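Local structure of carbohydrate binding protein, putative, cpb33A (Cellvibrio japonicus, 5FJQ) at residues H100-F105 / G132-E137; W94-A99 / S157-D162; R106-P111 / L125-D130; A89-W94 / T141-L146. The protein is a copper-dependent lytic polysaccharide monooxygenase of the AA10 family important for efficient use of chitin, represented here by its catalytic domain. All blocks are in the same frame, centred on the assembly; numbering follows the deposited sequence.

Contact 1 (H100-F105 / G132-E137). With CU (copper (II) ion), chain D.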
loop_
_atom_site.group_PDB
_atom_site.type_symbol
_atom_site.label_atom_id
_atom_site.label_comp_id
_atom_site.label_asym_id
_atom_site.label_seq_id
_atom_site.Cartn_x
_atom_site.Cartn_y
_atom_site.Cartn_z
ATOM N N HIS A 100 16.942 0.530 -3.555
ATOM C CA HIS A 100 17.385 1.783 -2.998
ATOM C C HIS A 100 17.921 1.512 -1.586
ATOM O O HIS A 100 17.605 0.454 -0.982
ATOM C CB HIS A 100 16.264 2.814 -2.978
ATOM C CG HIS A 100 15.765 3.213 -4.338
ATOM N ND1 HIS A 100 16.603 3.653 -5.334
ATOM C CD2 HIS A 100 14.517 3.233 -4.866
ATOM C CE1 HIS A 100 15.892 3.971 -6.412
ATOM N NE2 HIS A 100 14.625 3.695 -6.158
ATOM N N LYS A 101 18.752 2.443 -1.070
ATOM C CA LYS A 101 19.148 2.408 0.348
ATOM C C LYS A 101 17.884 2.826 1.089
ATOM O O LYS A 101 17.160 3.654 0.600
ATOM C CB LYS A 101 20.343 3.327 0.649
ATOM C CG LYS A 101 21.515 3.129 -0.291
ATOM C CD LYS A 101 22.835 3.399 0.400
ATOM C CE LYS A 101 24.005 2.671 -0.271
ATOM N NZ LYS A 101 24.130 1.258 0.214
ATOM N N THR A 102 17.598 2.169 2.215
ATOM C CA THR A 102 16.280 2.229 2.911
ATOM C C THR A 102 16.483 2.763 4.324
ATOM O O THR A 102 17.312 2.234 5.086
ATOM C CB THR A 102 15.644 0.814 2.991
ATOM O OG1 THR A 102 15.363 0.376 1.653
ATOM C CG2 THR A 102 14.359 0.797 3.789
ATOM N N LYS A 103 15.705 3.789 4.664
ATOM C CA LYS A 103 15.554 4.254 6.044
ATOM C C LYS A 103 14.632 3.276 6.781
ATOM O O LYS A 103 14.914 2.844 7.933
ATOM C CB LYS A 103 15.016 5.679 6.060
ATOM C CG LYS A 103 15.098 6.343 7.422
ATOM C CD LYS A 103 16.534 6.601 7.832
ATOM C CE LYS A 103 16.904 8.062 7.658
ATOM N NZ LYS A 103 18.377 8.262 7.732
ATOM N N TYR A 104 13.558 2.860 6.114
ATOM C CA TYR A 104 12.620 1.853 6.674
ATOM C C TYR A 104 11.530 1.365 5.735
ATOM O O TYR A 104 11.118 2.077 4.774
ATOM C CB TYR A 104 11.916 2.402 7.933
ATOM C CG TYR A 104 11.178 3.699 7.743
ATOM C CD1 TYR A 104 9.932 3.742 7.075
ATOM C CD2 TYR A 104 11.664 4.862 8.302
ATOM C CE1 TYR A 104 9.228 4.924 6.954
ATOM C CE2 TYR A 104 10.975 6.060 8.191
ATOM C CZ TYR A 104 9.765 6.094 7.503
ATOM O OH TYR A 104 9.137 7.284 7.373
ATOM N N PHE A 105 11.018 0.179 6.015
ATOM C CA PHE A 105 9.673 -0.185 5.512
ATOM C C PHE A 105 8.790 -0.190 6.732
ATOM O O PHE A 105 9.077 -0.947 7.746
ATOM C CB PHE A 105 9.624 -1.589 4.840
ATOM C CG PHE A 105 10.399 -1.668 3.524
ATOM C CD1 PHE A 105 11.779 -1.868 3.523
ATOM C CD2 PHE A 105 9.758 -1.447 2.297
ATOM C CE1 PHE A 105 12.530 -1.925 2.321
ATOM C CE2 PHE A 105 10.494 -1.499 1.107
ATOM C CZ PHE A 105 11.877 -1.703 1.115
ATOM N N GLY A 132 13.211 -1.026 10.152
ATOM C CA GLY A 132 14.571 -0.536 10.286
ATOM C C GLY A 132 15.229 -0.379 8.914
ATOM O O GLY A 132 14.677 -0.863 7.887
ATOM N N PRO A 133 16.395 0.318 8.876
ATOM C CA PRO A 133 17.089 0.643 7.635
ATOM C C PRO A 133 17.622 -0.623 6.957
ATOM O O PRO A 133 17.703 -1.724 7.599
ATOM C CB PRO A 133 18.247 1.530 8.100
ATOM C CG PRO A 133 18.548 0.985 9.465
ATOM C CD PRO A 133 17.220 0.640 10.059
ATOM N N ALA A 134 17.966 -0.477 5.690
ATOM C CA ALA A 134 18.493 -1.612 4.920
ATOM C C ALA A 134 19.403 -1.100 3.840
ATOM O O ALA A 134 19.233 0.046 3.388
ATOM C CB ALA A 134 17.345 -2.398 4.265
ATOM N N ASP A 135 20.305 -1.958 3.353
ATOM C CA ASP A 135 20.890 -1.650 2.037
ATOM C C ASP A 135 19.922 -2.039 0.898
ATOM O O ASP A 135 18.734 -2.339 1.152
ATOM C CB ASP A 135 22.273 -2.248 1.871
ATOM C CG ASP A 135 23.239 -1.758 2.946
ATOM O OD1 ASP A 135 23.362 -0.528 3.120
ATOM O OD2 ASP A 135 23.827 -2.624 3.666
ATOM N N GLN A 136 20.417 -1.998 -0.342
ATOM C CA GLN A 136 19.547 -2.243 -1.495
ATOM C C GLN A 136 19.170 -3.676 -1.460
ATOM O O GLN A 136 19.972 -4.452 -1.055
ATOM C CB GLN A 136 20.239 -1.909 -2.802
ATOM C CG GLN A 136 20.662 -0.457 -2.870
ATOM C CD GLN A 136 22.160 -0.308 -2.681
ATOM O OE1 GLN A 136 22.704 -0.251 -1.552
ATOM N NE2 GLN A 136 22.852 -0.299 -3.805
ATOM N N GLU A 137 17.937 -3.984 -1.825
ATOM C CA GLU A 137 17.382 -5.288 -1.773
ATOM C C GLU A 137 16.522 -5.414 -2.979
ATOM O O GLU A 137 15.715 -4.573 -3.217
ATOM C CB GLU A 137 16.462 -5.393 -0.583
ATOM C CG GLU A 137 17.236 -5.600 0.720
ATOM C CD GLU A 137 16.321 -5.523 1.904
ATOM O OE1 GLU A 137 15.505 -4.560 2.009
ATOM O OE2 GLU A 137 16.443 -6.427 2.741
HETATM CU CU CU D . 12.998 3.753 -7.151
HETATM O O HOH W 1 15.887 -1.659 -1.939
HETATM O O HOH W 2 16.089 -2.107 0.927
#
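Thr102 and Ala134 form a single antiparallel bridge that ties segment 100-105 to the loop 132-137. Thr102 N donates to Ala134 O and Ala134 N to Thr102 O, each at 2.9 Å. This is the close-packed part. CB of Thr102 lies 3.9 Å from CB of Ala134, and CB of Pro133 rests 3.2 Å from Thr102 O. Toward His100 and Glu137 the packing gives way to water. OG1 of Thr102 bonds Trp159 and also a water that bonds Asp135 O and Glu137 OE1; Glu137 OE1 bonds Ser140 OG as well. A second water accepts from His100 N and Glu137 N. The outer side is looser and polar. There Lys101 meets Asp135 and Gln136, both exposed to solvent. The Lys101 chain bends at its second and last torsions, and NZ reaches Gln136 OE1 at 2.7 Å. NZ also makes a long salt bridge of 3.5 Å with Asp135 OD1, which has a second partner in Arg165. His100 turns away from the loop, and its NE2 binds copper at 1.9 Å. With His1 it forms the histidine brace of lytic polysaccharide monooxygenases.

Contact 2 (W94-A99 / S157-D162); sequences WTNTAA and SIWQRD
This contact belongs to the core of the immunoglobulin-like beta sandwich of the monooxygenase domain, just beneath the copper site. Strands 94-96 and 157-161 face each other from different sheets, with axes 10.8 Å apart, and tryptophans fill the gap. Trp94 and Trp159 meet as a T-shaped pair: the edge of Trp159 points to the face of Trp94, with planes at 69°. CB of Trp159 also sits over that face, 4.0 Å from the centroid of the six-membered ring of Trp94, as a CH-pi contact. Trp94 NE1 donates to Ser157 OG at 2.8 Å. The oxygen lies in the indole plane, but the bond is bent, at 131°. Ser157 OG is anti to its own N (chi1 -173°), which brings it to the indole edge. Beyond, Trp159 CZ3 lies 3.7 Å from Asn96 OD1, a buried oxygen with no partner in the model. Asn96 ND2 bonds Glu137 O. Phe105 of strand 102-109 stacks on Trp159, while Phe171 and Gln173 of strand 169-178 touch Trp94.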
loop_
_atom_site.group_PDB
_atom_site.type_symbol
_atom_site.label_atom_id
_atom_site.label_comp_id
_atom_site.label_asym_id
_atom_site.label_seq_id
_atom_site.Cartn_x
_atom_site.Cartn_y
_atom_site.Cartn_z
ATOM N N TRP A 94 8.015 -7.038 -0.572
ATOM C CA TRP A 94 8.086 -5.938 -1.547
ATOM C C TRP A 94 8.943 -6.471 -2.680
ATOM O O TRP A 94 10.060 -6.922 -2.449
ATOM C CB TRP A 94 8.738 -4.665 -0.985
ATOM C CG TRP A 94 7.856 -3.759 -0.149
ATOM C CD1 TRP A 94 7.511 -3.970 1.119
ATOM C CD2 TRP A 94 7.340 -2.449 -0.495
ATOM N NE1 TRP A 94 6.723 -2.955 1.619
ATOM C CE2 TRP A 94 6.626 -1.975 0.654
ATOM C CE3 TRP A 94 7.394 -1.640 -1.652
ATOM C CZ2 TRP A 94 5.981 -0.754 0.681
ATOM C CZ3 TRP A 94 6.761 -0.428 -1.628
ATOM C CH2 TRP A 94 6.022 0.017 -0.470
ATOM N N THR A 95 8.399 -6.450 -3.886
ATOM C CA THR A 95 9.192 -6.726 -5.065
ATOM C C THR A 95 9.630 -5.376 -5.601
ATOM O O THR A 95 8.813 -4.565 -6.050
ATOM C CB THR A 95 8.392 -7.515 -6.114
ATOM O OG1 THR A 95 8.083 -8.774 -5.533
ATOM C CG2 THR A 95 9.245 -7.735 -7.358
ATOM N N ASN A 96 10.932 -5.150 -5.506
ATOM C CA ASN A 96 11.558 -3.946 -5.912
ATOM C C ASN A 96 12.069 -4.013 -7.347
ATOM O O ASN A 96 12.880 -4.870 -7.665
ATOM C CB ASN A 96 12.669 -3.609 -4.911
ATOM C CG ASN A 96 12.115 -3.476 -3.517
ATOM O OD1 ASN A 96 10.906 -3.287 -3.379
ATOM N ND2 ASN A 96 12.942 -3.726 -2.494
ATOM N N THR A 97 11.599 -3.113 -8.203
ATOM C CA THR A 97 12.095 -3.088 -9.591
ATOM C C THR A 97 13.400 -2.350 -9.652
ATOM O O THR A 97 14.229 -2.634 -10.511
ATOM C CB THR A 97 11.065 -2.450 -10.540
ATOM O OG1 THR A 97 10.854 -1.042 -10.182
ATOM C CG2 THR A 97 9.777 -3.322 -10.514
ATOM N N ALA A 98 13.548 -1.318 -8.805
ATOM C CA ALA A 98 14.816 -0.657 -8.667
ATOM C C ALA A 98 15.107 -0.549 -7.173
ATOM O O ALA A 98 14.431 0.209 -6.479
ATOM C CB ALA A 98 14.774 0.726 -9.325
ATOM N N ALA A 99 16.158 -1.215 -6.710
ATOM C CA ALA A 99 16.583 -1.154 -5.298
ATOM C C ALA A 99 17.046 0.244 -4.855
ATOM O O ALA A 99 17.467 1.047 -5.679
ATOM C CB ALA A 99 17.666 -2.159 -5.056
ATOM N N SER A 157 1.575 -0.218 3.743
ATOM C CA SER A 157 3.037 -0.193 3.816
ATOM C C SER A 157 3.688 1.004 3.141
ATOM O O SER A 157 3.275 1.461 2.041
ATOM C CB SER A 157 3.605 -1.503 3.200
ATOM O OG SER A 157 5.007 -1.597 3.392
ATOM N N ILE A 158 4.758 1.520 3.765
ATOM C CA ILE A 158 5.417 2.690 3.264
ATOM C C ILE A 158 6.891 2.405 3.255
ATOM O O ILE A 158 7.484 1.906 4.264
ATOM C CB ILE A 158 5.284 3.910 4.220
ATOM C CG1 ILE A 158 3.831 4.334 4.409
ATOM C CG2 ILE A 158 6.160 5.070 3.727
ATOM C CD1 ILE A 158 3.677 5.662 5.162
ATOM N N TRP A 159 7.494 2.687 2.113
ATOM C CA TRP A 159 8.927 2.506 1.919
ATOM C C TRP A 159 9.601 3.846 1.873
ATOM O O TRP A 159 9.370 4.627 0.904
ATOM C CB TRP A 159 9.176 1.712 0.610
ATOM C CG TRP A 159 10.624 1.517 0.311
ATOM C CD1 TRP A 159 11.681 1.712 1.165
ATOM C CD2 TRP A 159 11.194 1.051 -0.935
ATOM N NE1 TRP A 159 12.889 1.416 0.510
ATOM C CE2 TRP A 159 12.610 1.048 -0.778
ATOM C CE3 TRP A 159 10.653 0.751 -2.187
ATOM C CZ2 TRP A 159 13.489 0.656 -1.800
ATOM C CZ3 TRP A 159 11.539 0.322 -3.228
ATOM C CH2 TRP A 159 12.942 0.317 -3.024
ATOM N N GLN A 160 10.431 4.117 2.890
ATOM C CA GLN A 160 11.184 5.371 2.969
ATOM C C GLN A 160 12.650 5.062 2.521
ATOM O O GLN A 160 13.377 4.303 3.181
ATOM C CB GLN A 160 11.089 6.056 4.390
ATOM C CG GLN A 160 11.946 7.322 4.574
ATOM C CD GLN A 160 11.472 8.502 3.780
ATOM O OE1 GLN A 160 10.414 9.124 4.086
ATOM N NE2 GLN A 160 12.278 8.888 2.800
ATOM N N ARG A 161 12.989 5.610 1.344
ATOM C CA ARG A 161 14.329 5.589 0.743
ATOM C C ARG A 161 15.242 6.447 1.647
ATOM O O ARG A 161 14.815 7.500 2.169
ATOM C CB ARG A 161 14.256 6.137 -0.694
ATOM C CG ARG A 161 15.596 6.238 -1.429
ATOM C CD ARG A 161 15.358 6.504 -2.901
ATOM N NE ARG A 161 16.600 6.443 -3.682
ATOM C CZ ARG A 161 16.720 6.963 -4.908
ATOM N NH1 ARG A 161 15.661 7.541 -5.458
ATOM N NH2 ARG A 161 17.870 6.913 -5.579
ATOM N N ASP A 162 16.476 5.998 1.874
ATOM C CA ASP A 162 17.343 6.670 2.853
ATOM C C ASP A 162 17.929 7.965 2.313
ATOM O O ASP A 162 18.841 7.917 1.491
ATOM C CB ASP A 162 18.472 5.741 3.260
ATOM C CG ASP A 162 19.206 6.255 4.454
ATOM O OD1 ASP A 162 19.428 7.457 4.556
ATOM O OD2 ASP A 162 19.522 5.439 5.311
#

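Contact 3 (R106-P111 / L125-D130)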
loop_
_atom_site.group_PDB
_atom_site.type_symbol
_atom_site.label_atom_id
_atom_site.label_comp_id
_atom_site.label_asym_id
_atom_site.label_seq_id
_atom_site.Cartn_x
_atom_site.Cartn_y
_atom_site.Cartn_z
ATOM N N ARG A 106 7.672 0.521 6.642
ATOM C CA ARG A 106 6.703 0.498 7.717
ATOM C C ARG A 106 5.338 0.009 7.286
ATOM O O ARG A 106 4.882 0.281 6.155
ATOM C CB ARG A 106 6.498 1.911 8.342
ATOM C CG ARG A 106 7.628 2.320 9.239
ATOM C CD ARG A 106 7.410 3.746 9.735
ATOM N NE ARG A 106 8.586 4.100 10.531
ATOM C CZ ARG A 106 8.932 5.343 10.884
ATOM N NH1 ARG A 106 8.237 6.368 10.448
ATOM N NH2 ARG A 106 10.038 5.562 11.595
ATOM N N TYR A 107 4.701 -0.716 8.211
ATOM C CA TYR A 107 3.324 -1.089 8.021
ATOM C C TYR A 107 2.391 -0.519 9.058
ATOM O O TYR A 107 2.694 -0.551 10.297
ATOM C CB TYR A 107 3.175 -2.607 8.016
ATOM C CG TYR A 107 4.000 -3.241 6.923
ATOM C CD1 TYR A 107 5.395 -3.182 6.963
ATOM C CD2 TYR A 107 3.392 -3.854 5.843
ATOM C CE1 TYR A 107 6.175 -3.795 5.979
ATOM C CE2 TYR A 107 4.148 -4.495 4.852
ATOM C CZ TYR A 107 5.517 -4.388 4.897
ATOM O OH TYR A 107 6.232 -4.950 3.923
ATOM N N TYR A 108 1.192 -0.192 8.561
ATOM C CA TYR A 108 0.079 0.331 9.402
ATOM C C TYR A 108 -1.135 -0.489 9.094
ATOM O O TYR A 108 -1.169 -1.228 8.065
ATOM C CB TYR A 108 -0.215 1.812 9.092
ATOM C CG TYR A 108 0.966 2.688 9.306
ATOM C CD1 TYR A 108 2.071 2.681 8.406
ATOM C CD2 TYR A 108 0.992 3.572 10.405
ATOM C CE1 TYR A 108 3.174 3.491 8.647
ATOM C CE2 TYR A 108 2.071 4.373 10.617
ATOM C CZ TYR A 108 3.123 4.349 9.765
ATOM O OH TYR A 108 4.131 5.158 10.086
ATOM N N ILE A 109 -2.130 -0.360 9.963
ATOM C CA ILE A 109 -3.423 -1.046 9.802
ATOM C C ILE A 109 -4.554 -0.186 10.350
ATOM O O ILE A 109 -4.323 0.646 11.247
ATOM C CB ILE A 109 -3.456 -2.474 10.434
ATOM C CG1 ILE A 109 -4.720 -3.214 9.949
ATOM C CG2 ILE A 109 -3.392 -2.405 11.974
ATOM C CD1 ILE A 109 -4.717 -4.733 10.152
ATOM N N THR A 110 -5.732 -0.320 9.712
ATOM C CA THR A 110 -7.019 0.103 10.194
ATOM C C THR A 110 -7.419 -0.518 11.564
ATOM O O THR A 110 -6.964 -1.613 11.963
ATOM C CB THR A 110 -8.064 -0.219 9.132
ATOM O OG1 THR A 110 -7.765 -1.492 8.552
ATOM C CG2 THR A 110 -7.967 0.808 7.962
ATOM N N PRO A 111 -8.294 0.187 12.302
ATOM C CA PRO A 111 -8.720 -0.293 13.607
ATOM C C PRO A 111 -9.840 -1.289 13.472
ATOM O O PRO A 111 -10.596 -1.239 12.500
ATOM C CB PRO A 111 -9.286 1.001 14.282
ATOM C CG PRO A 111 -9.728 1.861 13.132
ATOM C CD PRO A 111 -8.816 1.542 11.980
ATOM N N LEU A 125 -4.726 4.911 10.771
ATOM C CA LEU A 125 -3.637 3.971 10.688
ATOM C C LEU A 125 -2.941 3.882 12.030
ATOM O O LEU A 125 -2.710 4.859 12.710
ATOM C CB LEU A 125 -2.616 4.405 9.658
ATOM C CG LEU A 125 -3.137 4.342 8.240
ATOM C CD1 LEU A 125 -1.939 4.766 7.426
ATOM C CD2 LEU A 125 -3.582 2.879 7.961
ATOM N N GLN A 126 -2.715 2.668 12.434
ATOM C CA GLN A 126 -1.935 2.363 13.638
ATOM C C GLN A 126 -0.655 1.725 13.138
ATOM O O GLN A 126 -0.739 0.766 12.341
ATOM C CB GLN A 126 -2.756 1.342 14.410
ATOM C CG GLN A 126 -2.024 0.514 15.426
ATOM C CD GLN A 126 -3.030 -0.090 16.351
ATOM O OE1 GLN A 126 -3.634 -1.141 16.063
ATOM N NE2 GLN A 126 -3.278 0.607 17.451
ATOM N N LEU A 127 0.513 2.164 13.619
ATOM C CA LEU A 127 1.769 1.424 13.309
ATOM C C LEU A 127 1.843 -0.048 13.776
ATOM O O LEU A 127 1.732 -0.374 14.972
ATOM C CB LEU A 127 2.987 2.125 13.897
ATOM C CG LEU A 127 4.364 1.645 13.438
ATOM C CD1 LEU A 127 4.646 1.985 11.947
ATOM C CD2 LEU A 127 5.432 2.262 14.330
ATOM N N ILE A 128 2.118 -0.962 12.838
ATOM C CA ILE A 128 2.181 -2.314 13.250
ATOM C C ILE A 128 3.561 -2.973 12.994
ATOM O O ILE A 128 3.850 -4.042 13.558
ATOM C CB ILE A 128 0.943 -3.150 12.838
ATOM C CG1 ILE A 128 0.736 -3.226 11.301
ATOM C CG2 ILE A 128 -0.285 -2.708 13.689
ATOM C CD1 ILE A 128 -0.024 -4.482 10.854
ATOM N N HIS A 129 4.390 -2.293 12.196
ATOM C CA HIS A 129 5.714 -2.802 11.901
ATOM C C HIS A 129 6.662 -1.719 11.400
ATOM O O HIS A 129 6.285 -0.845 10.562
ATOM C CB HIS A 129 5.639 -3.974 10.864
ATOM C CG HIS A 129 6.946 -4.665 10.635
ATOM N ND1 HIS A 129 7.407 -5.667 11.473
ATOM C CD2 HIS A 129 7.917 -4.481 9.700
ATOM C CE1 HIS A 129 8.584 -6.087 11.044
ATOM N NE2 HIS A 129 8.914 -5.394 9.969
ATOM N N ASP A 130 7.925 -1.867 11.795
ATOM C CA ASP A 130 9.005 -1.002 11.309
ATOM C C ASP A 130 10.215 -1.885 11.088
ATOM O O ASP A 130 10.719 -2.622 12.006
ATOM C CB ASP A 130 9.250 0.160 12.291
ATOM C CG ASP A 130 10.266 1.165 11.801
ATOM O OD1 ASP A 130 11.179 0.854 11.042
ATOM O OD2 ASP A 130 10.159 2.319 12.191
#
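Tyr107 and His129 form a hydrogen-bonded pair in the antiparallel ladder between strands 106-109 and 126-130. Five backbone bonds join the strands. Tyr107 N donates to His129 O, and Ile109 exchanges two bonds with Gln126. Tyr107 O accepts twice, from Ile128 N at 2.6 Å and from His129 N at 3.1 Å. Ile128 and His129 thus both face Tyr107, a classic beta bulge that shifts the register by one residue.

The charged pair is Arg106 with Asp130. The two side chains run alongside each other. NE of Arg106 donates to Asp130 OD2 at 2.9 Å, within the guanidinium plane but from above the carboxylate plane; a weak second bond comes from NH2. Arg106 NH1 forms another salt bridge, with Asp51.

The rings of Tyr107 and His129 lie side by side and meet obliquely. Tyr107 OH bonds His142 in the opposite sheet.

The apolar contacts lie on both faces. Leu127 CD1 sits over one face of the Tyr108 ring, 3.9 Å from its centroid, as a CH-pi contact. CB of Leu125 touches CB of Tyr108 at 3.6 Å. On the other face, CG2 of Ile109 meets CG2 of Ile128 at 3.6 Å. Ile128 holds CG1 between its N and carbonyl carbon (chi1 61°), which turns this branch over Tyr107 O. The two bonds to Tyr107 O fix the bulge, and the charge of Arg106 is probably balanced by both Asp130 and Asp51.

Contact 4 (A89-W94 / T141-L146); sequences AREFVW and THNVIL
Arg90 with Val144, and Phe92 with His142, are the hydrogen-bonded pairs of a regular antiparallel ladder, with four backbone bonds of 2.9 Å and strand axes at 144°. Glu91 pairs with Asn143 between them, and Ala89-Ile145 and Val93-Thr141 flank them, all non-hydrogen-bonded.

Arg90, Phe92, His142 and Val144 point to the inner face, and Leu146 reaches in beside them. CG2 of Val144 approaches CD1 of Phe92 to 3.3 Å, and the two side chains cross at about a right angle. Phe92 CG lies anti to the carbonyl carbon (chi1 -71°), which sets the CD1 side of the ring against this methyl. The Phe92 ring also meets that of Tyr107. Leu146 CD2 reaches the far end of the same ring, 4.0 Å from CE1 of Phe92. Its other branch, CD1, packs at 3.3 Å on CB of Arg90, whose guanidinium leads away to bond Ser84. CD1 of Trp94 lies at the edge of the His142 ring, in its plane and 3.8 Å from CE1 of His142; the two rings meet obliquely.

The outer face is more exposed. Ile145 CD1 touches Ala89 CB at 3.5 Å. Glu91 and Thr141 cross at the surface, and CG2 of Val93 lies alongside CG2 of Thr141. An aromatic and aliphatic inner face behind a mixed, more exposed outer one is characteristic of a beta sandwich, here the three-stranded sheet of the monooxygenase domain.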
loop_
_atom_site.group_PDB
_atom_site.type_symbol
_atom_site.label_atom_id
_atom_site.label_comp_id
_atom_site.label_asym_id
_atom_site.label_seq_id
_atom_site.Cartn_x
_atom_site.Cartn_y
_atom_site.Cartn_z
ATOM N N ALA A 89 1.884 -13.670 12.908
ATOM C CA ALA A 89 2.911 -13.351 11.928
ATOM C C ALA A 89 2.390 -13.590 10.517
ATOM O O ALA A 89 1.705 -14.558 10.262
ATOM C CB ALA A 89 4.171 -14.144 12.194
ATOM N N ARG A 90 2.604 -12.610 9.645
ATOM C CA ARG A 90 2.311 -12.792 8.217
ATOM C C ARG A 90 3.484 -12.189 7.420
ATOM O O ARG A 90 3.890 -11.082 7.676
ATOM C CB ARG A 90 0.960 -12.139 7.884
ATOM C CG ARG A 90 0.487 -12.316 6.447
ATOM C CD ARG A 90 0.381 -13.786 6.130
ATOM N NE ARG A 90 -0.019 -13.880 4.753
ATOM C CZ ARG A 90 -1.187 -14.345 4.316
ATOM N NH1 ARG A 90 -2.106 -14.902 5.147
ATOM N NH2 ARG A 90 -1.392 -14.296 3.013
ATOM N N GLU A 91 4.103 -12.935 6.517
ATOM C CA GLU A 91 5.082 -12.282 5.606
ATOM C C GLU A 91 4.420 -11.313 4.579
ATOM O O GLU A 91 3.389 -11.628 3.944
ATOM C CB GLU A 91 5.972 -13.267 4.814
ATOM C CG GLU A 91 6.552 -14.401 5.640
ATOM C CD GLU A 91 7.853 -14.934 5.073
ATOM O OE1 GLU A 91 8.055 -14.924 3.824
ATOM O OE2 GLU A 91 8.697 -15.331 5.899
ATOM N N PHE A 92 5.059 -10.163 4.461
ATOM C CA PHE A 92 4.796 -9.128 3.450
ATOM C C PHE A 92 6.059 -8.912 2.637
ATOM O O PHE A 92 7.173 -8.789 3.167
ATOM C CB PHE A 92 4.354 -7.819 4.119
ATOM C CG PHE A 92 2.979 -7.881 4.724
ATOM C CD1 PHE A 92 2.756 -8.521 5.950
ATOM C CD2 PHE A 92 1.905 -7.388 4.050
ATOM C CE1 PHE A 92 1.469 -8.594 6.473
ATOM C CE2 PHE A 92 0.608 -7.468 4.565
ATOM C CZ PHE A 92 0.395 -8.072 5.774
ATOM N N VAL A 93 5.890 -8.888 1.334
ATOM C CA VAL A 93 7.049 -8.948 0.496
ATOM C C VAL A 93 6.929 -7.806 -0.459
ATOM O O VAL A 93 5.877 -7.690 -1.103
ATOM C CB VAL A 93 7.073 -10.266 -0.346
ATOM C CG1 VAL A 93 8.171 -10.185 -1.400
ATOM C CG2 VAL A 93 7.183 -11.532 0.553
ATOM N N TRP A 94 8.015 -7.038 -0.572
ATOM C CA TRP A 94 8.086 -5.938 -1.547
ATOM C C TRP A 94 8.943 -6.471 -2.680
ATOM O O TRP A 94 10.060 -6.922 -2.449
ATOM C CB TRP A 94 8.738 -4.665 -0.985
ATOM C CG TRP A 94 7.856 -3.759 -0.149
ATOM C CD1 TRP A 94 7.511 -3.970 1.119
ATOM C CD2 TRP A 94 7.340 -2.449 -0.495
ATOM N NE1 TRP A 94 6.723 -2.955 1.619
ATOM C CE2 TRP A 94 6.626 -1.975 0.654
ATOM C CE3 TRP A 94 7.394 -1.640 -1.652
ATOM C CZ2 TRP A 94 5.981 -0.754 0.681
ATOM C CZ3 TRP A 94 6.761 -0.428 -1.628
ATOM C CH2 TRP A 94 6.022 0.017 -0.470
ATOM N N THR A 141 11.581 -8.430 2.620
ATOM C CA THR A 141 10.609 -9.225 3.313
ATOM C C THR A 141 10.474 -8.813 4.776
ATOM O O THR A 141 11.455 -8.689 5.511
ATOM C CB THR A 141 10.893 -10.773 3.259
ATOM O OG1 THR A 141 11.073 -11.154 1.885
ATOM C CG2 THR A 141 9.707 -11.438 3.738
ATOM N N HIS A 142 9.225 -8.602 5.177
ATOM C CA HIS A 142 8.945 -8.163 6.523
ATOM C C HIS A 142 7.900 -9.108 7.112
ATOM O O HIS A 142 6.833 -9.274 6.582
ATOM C CB HIS A 142 8.478 -6.714 6.433
ATOM C CG HIS A 142 9.395 -5.871 5.610
ATOM N ND1 HIS A 142 9.015 -5.310 4.404
ATOM C CD2 HIS A 142 10.691 -5.540 5.787
ATOM C CE1 HIS A 142 10.044 -4.665 3.880
ATOM N NE2 HIS A 142 11.063 -4.758 4.713
ATOM N N ASN A 143 8.264 -9.794 8.197
ATOM C CA ASN A 143 7.301 -10.597 8.871
ATOM C C ASN A 143 6.481 -9.813 9.883
ATOM O O ASN A 143 6.897 -9.749 11.045
ATOM C CB ASN A 143 8.042 -11.615 9.680
ATOM C CG ASN A 143 7.866 -13.004 9.141
ATOM O OD1 ASN A 143 8.152 -13.266 7.945
ATOM N ND2 ASN A 143 7.391 -13.915 10.009
ATOM N N VAL A 144 5.314 -9.332 9.482
ATOM C CA VAL A 144 4.581 -8.257 10.205
ATOM C C VAL A 144 3.734 -9.002 11.169
ATOM O O VAL A 144 3.186 -10.064 10.791
ATOM C CB VAL A 144 3.677 -7.472 9.222
ATOM C CG1 VAL A 144 2.818 -6.409 9.927
ATOM C CG2 VAL A 144 4.554 -6.843 8.161
ATOM N N ILE A 145 3.669 -8.565 12.434
ATOM C CA ILE A 145 2.772 -9.267 13.324
ATOM C C ILE A 145 1.383 -8.590 13.246
ATOM O O ILE A 145 1.208 -7.417 13.652
ATOM C CB ILE A 145 3.319 -9.423 14.788
ATOM C CG1 ILE A 145 4.735 -10.032 14.859
ATOM C CG2 ILE A 145 2.304 -10.072 15.729
ATOM C CD1 ILE A 145 5.043 -11.244 13.985
ATOM N N LEU A 146 0.396 -9.299 12.705
ATOM C CA LEU A 146 -0.971 -8.746 12.572
ATOM C C LEU A 146 -1.644 -8.790 13.923
ATOM O O LEU A 146 -1.625 -9.859 14.607
ATOM C CB LEU A 146 -1.785 -9.515 11.540
ATOM C CG LEU A 146 -1.108 -9.532 10.177
ATOM C CD1 LEU A 146 -1.685 -10.674 9.317
ATOM C CD2 LEU A 146 -1.162 -8.186 9.469
#

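How the contacts relate
Contact 2 is the buried one and spans the two sheets with tryptophans. Contacts 3 and 4 are ladders within opposite sheets, each with one face to the core and one more exposed. Contact 3 has a bulge and a salt bridge; contact 4 is regular and has no salt bridge. Contact 1 supplies a copper ligand, and contact 2 lies beneath the same site. In contact 1 strand and loop are joined by one bridge, waters and surface charges. Strand 102-109 serves contacts 1 and 3, and strand 88-96 serves contacts 2 and 4, which share Trp94. Phe105 of contact 1 packs on His142 of contact 4. Contacts 3 and 4 also meet across the core.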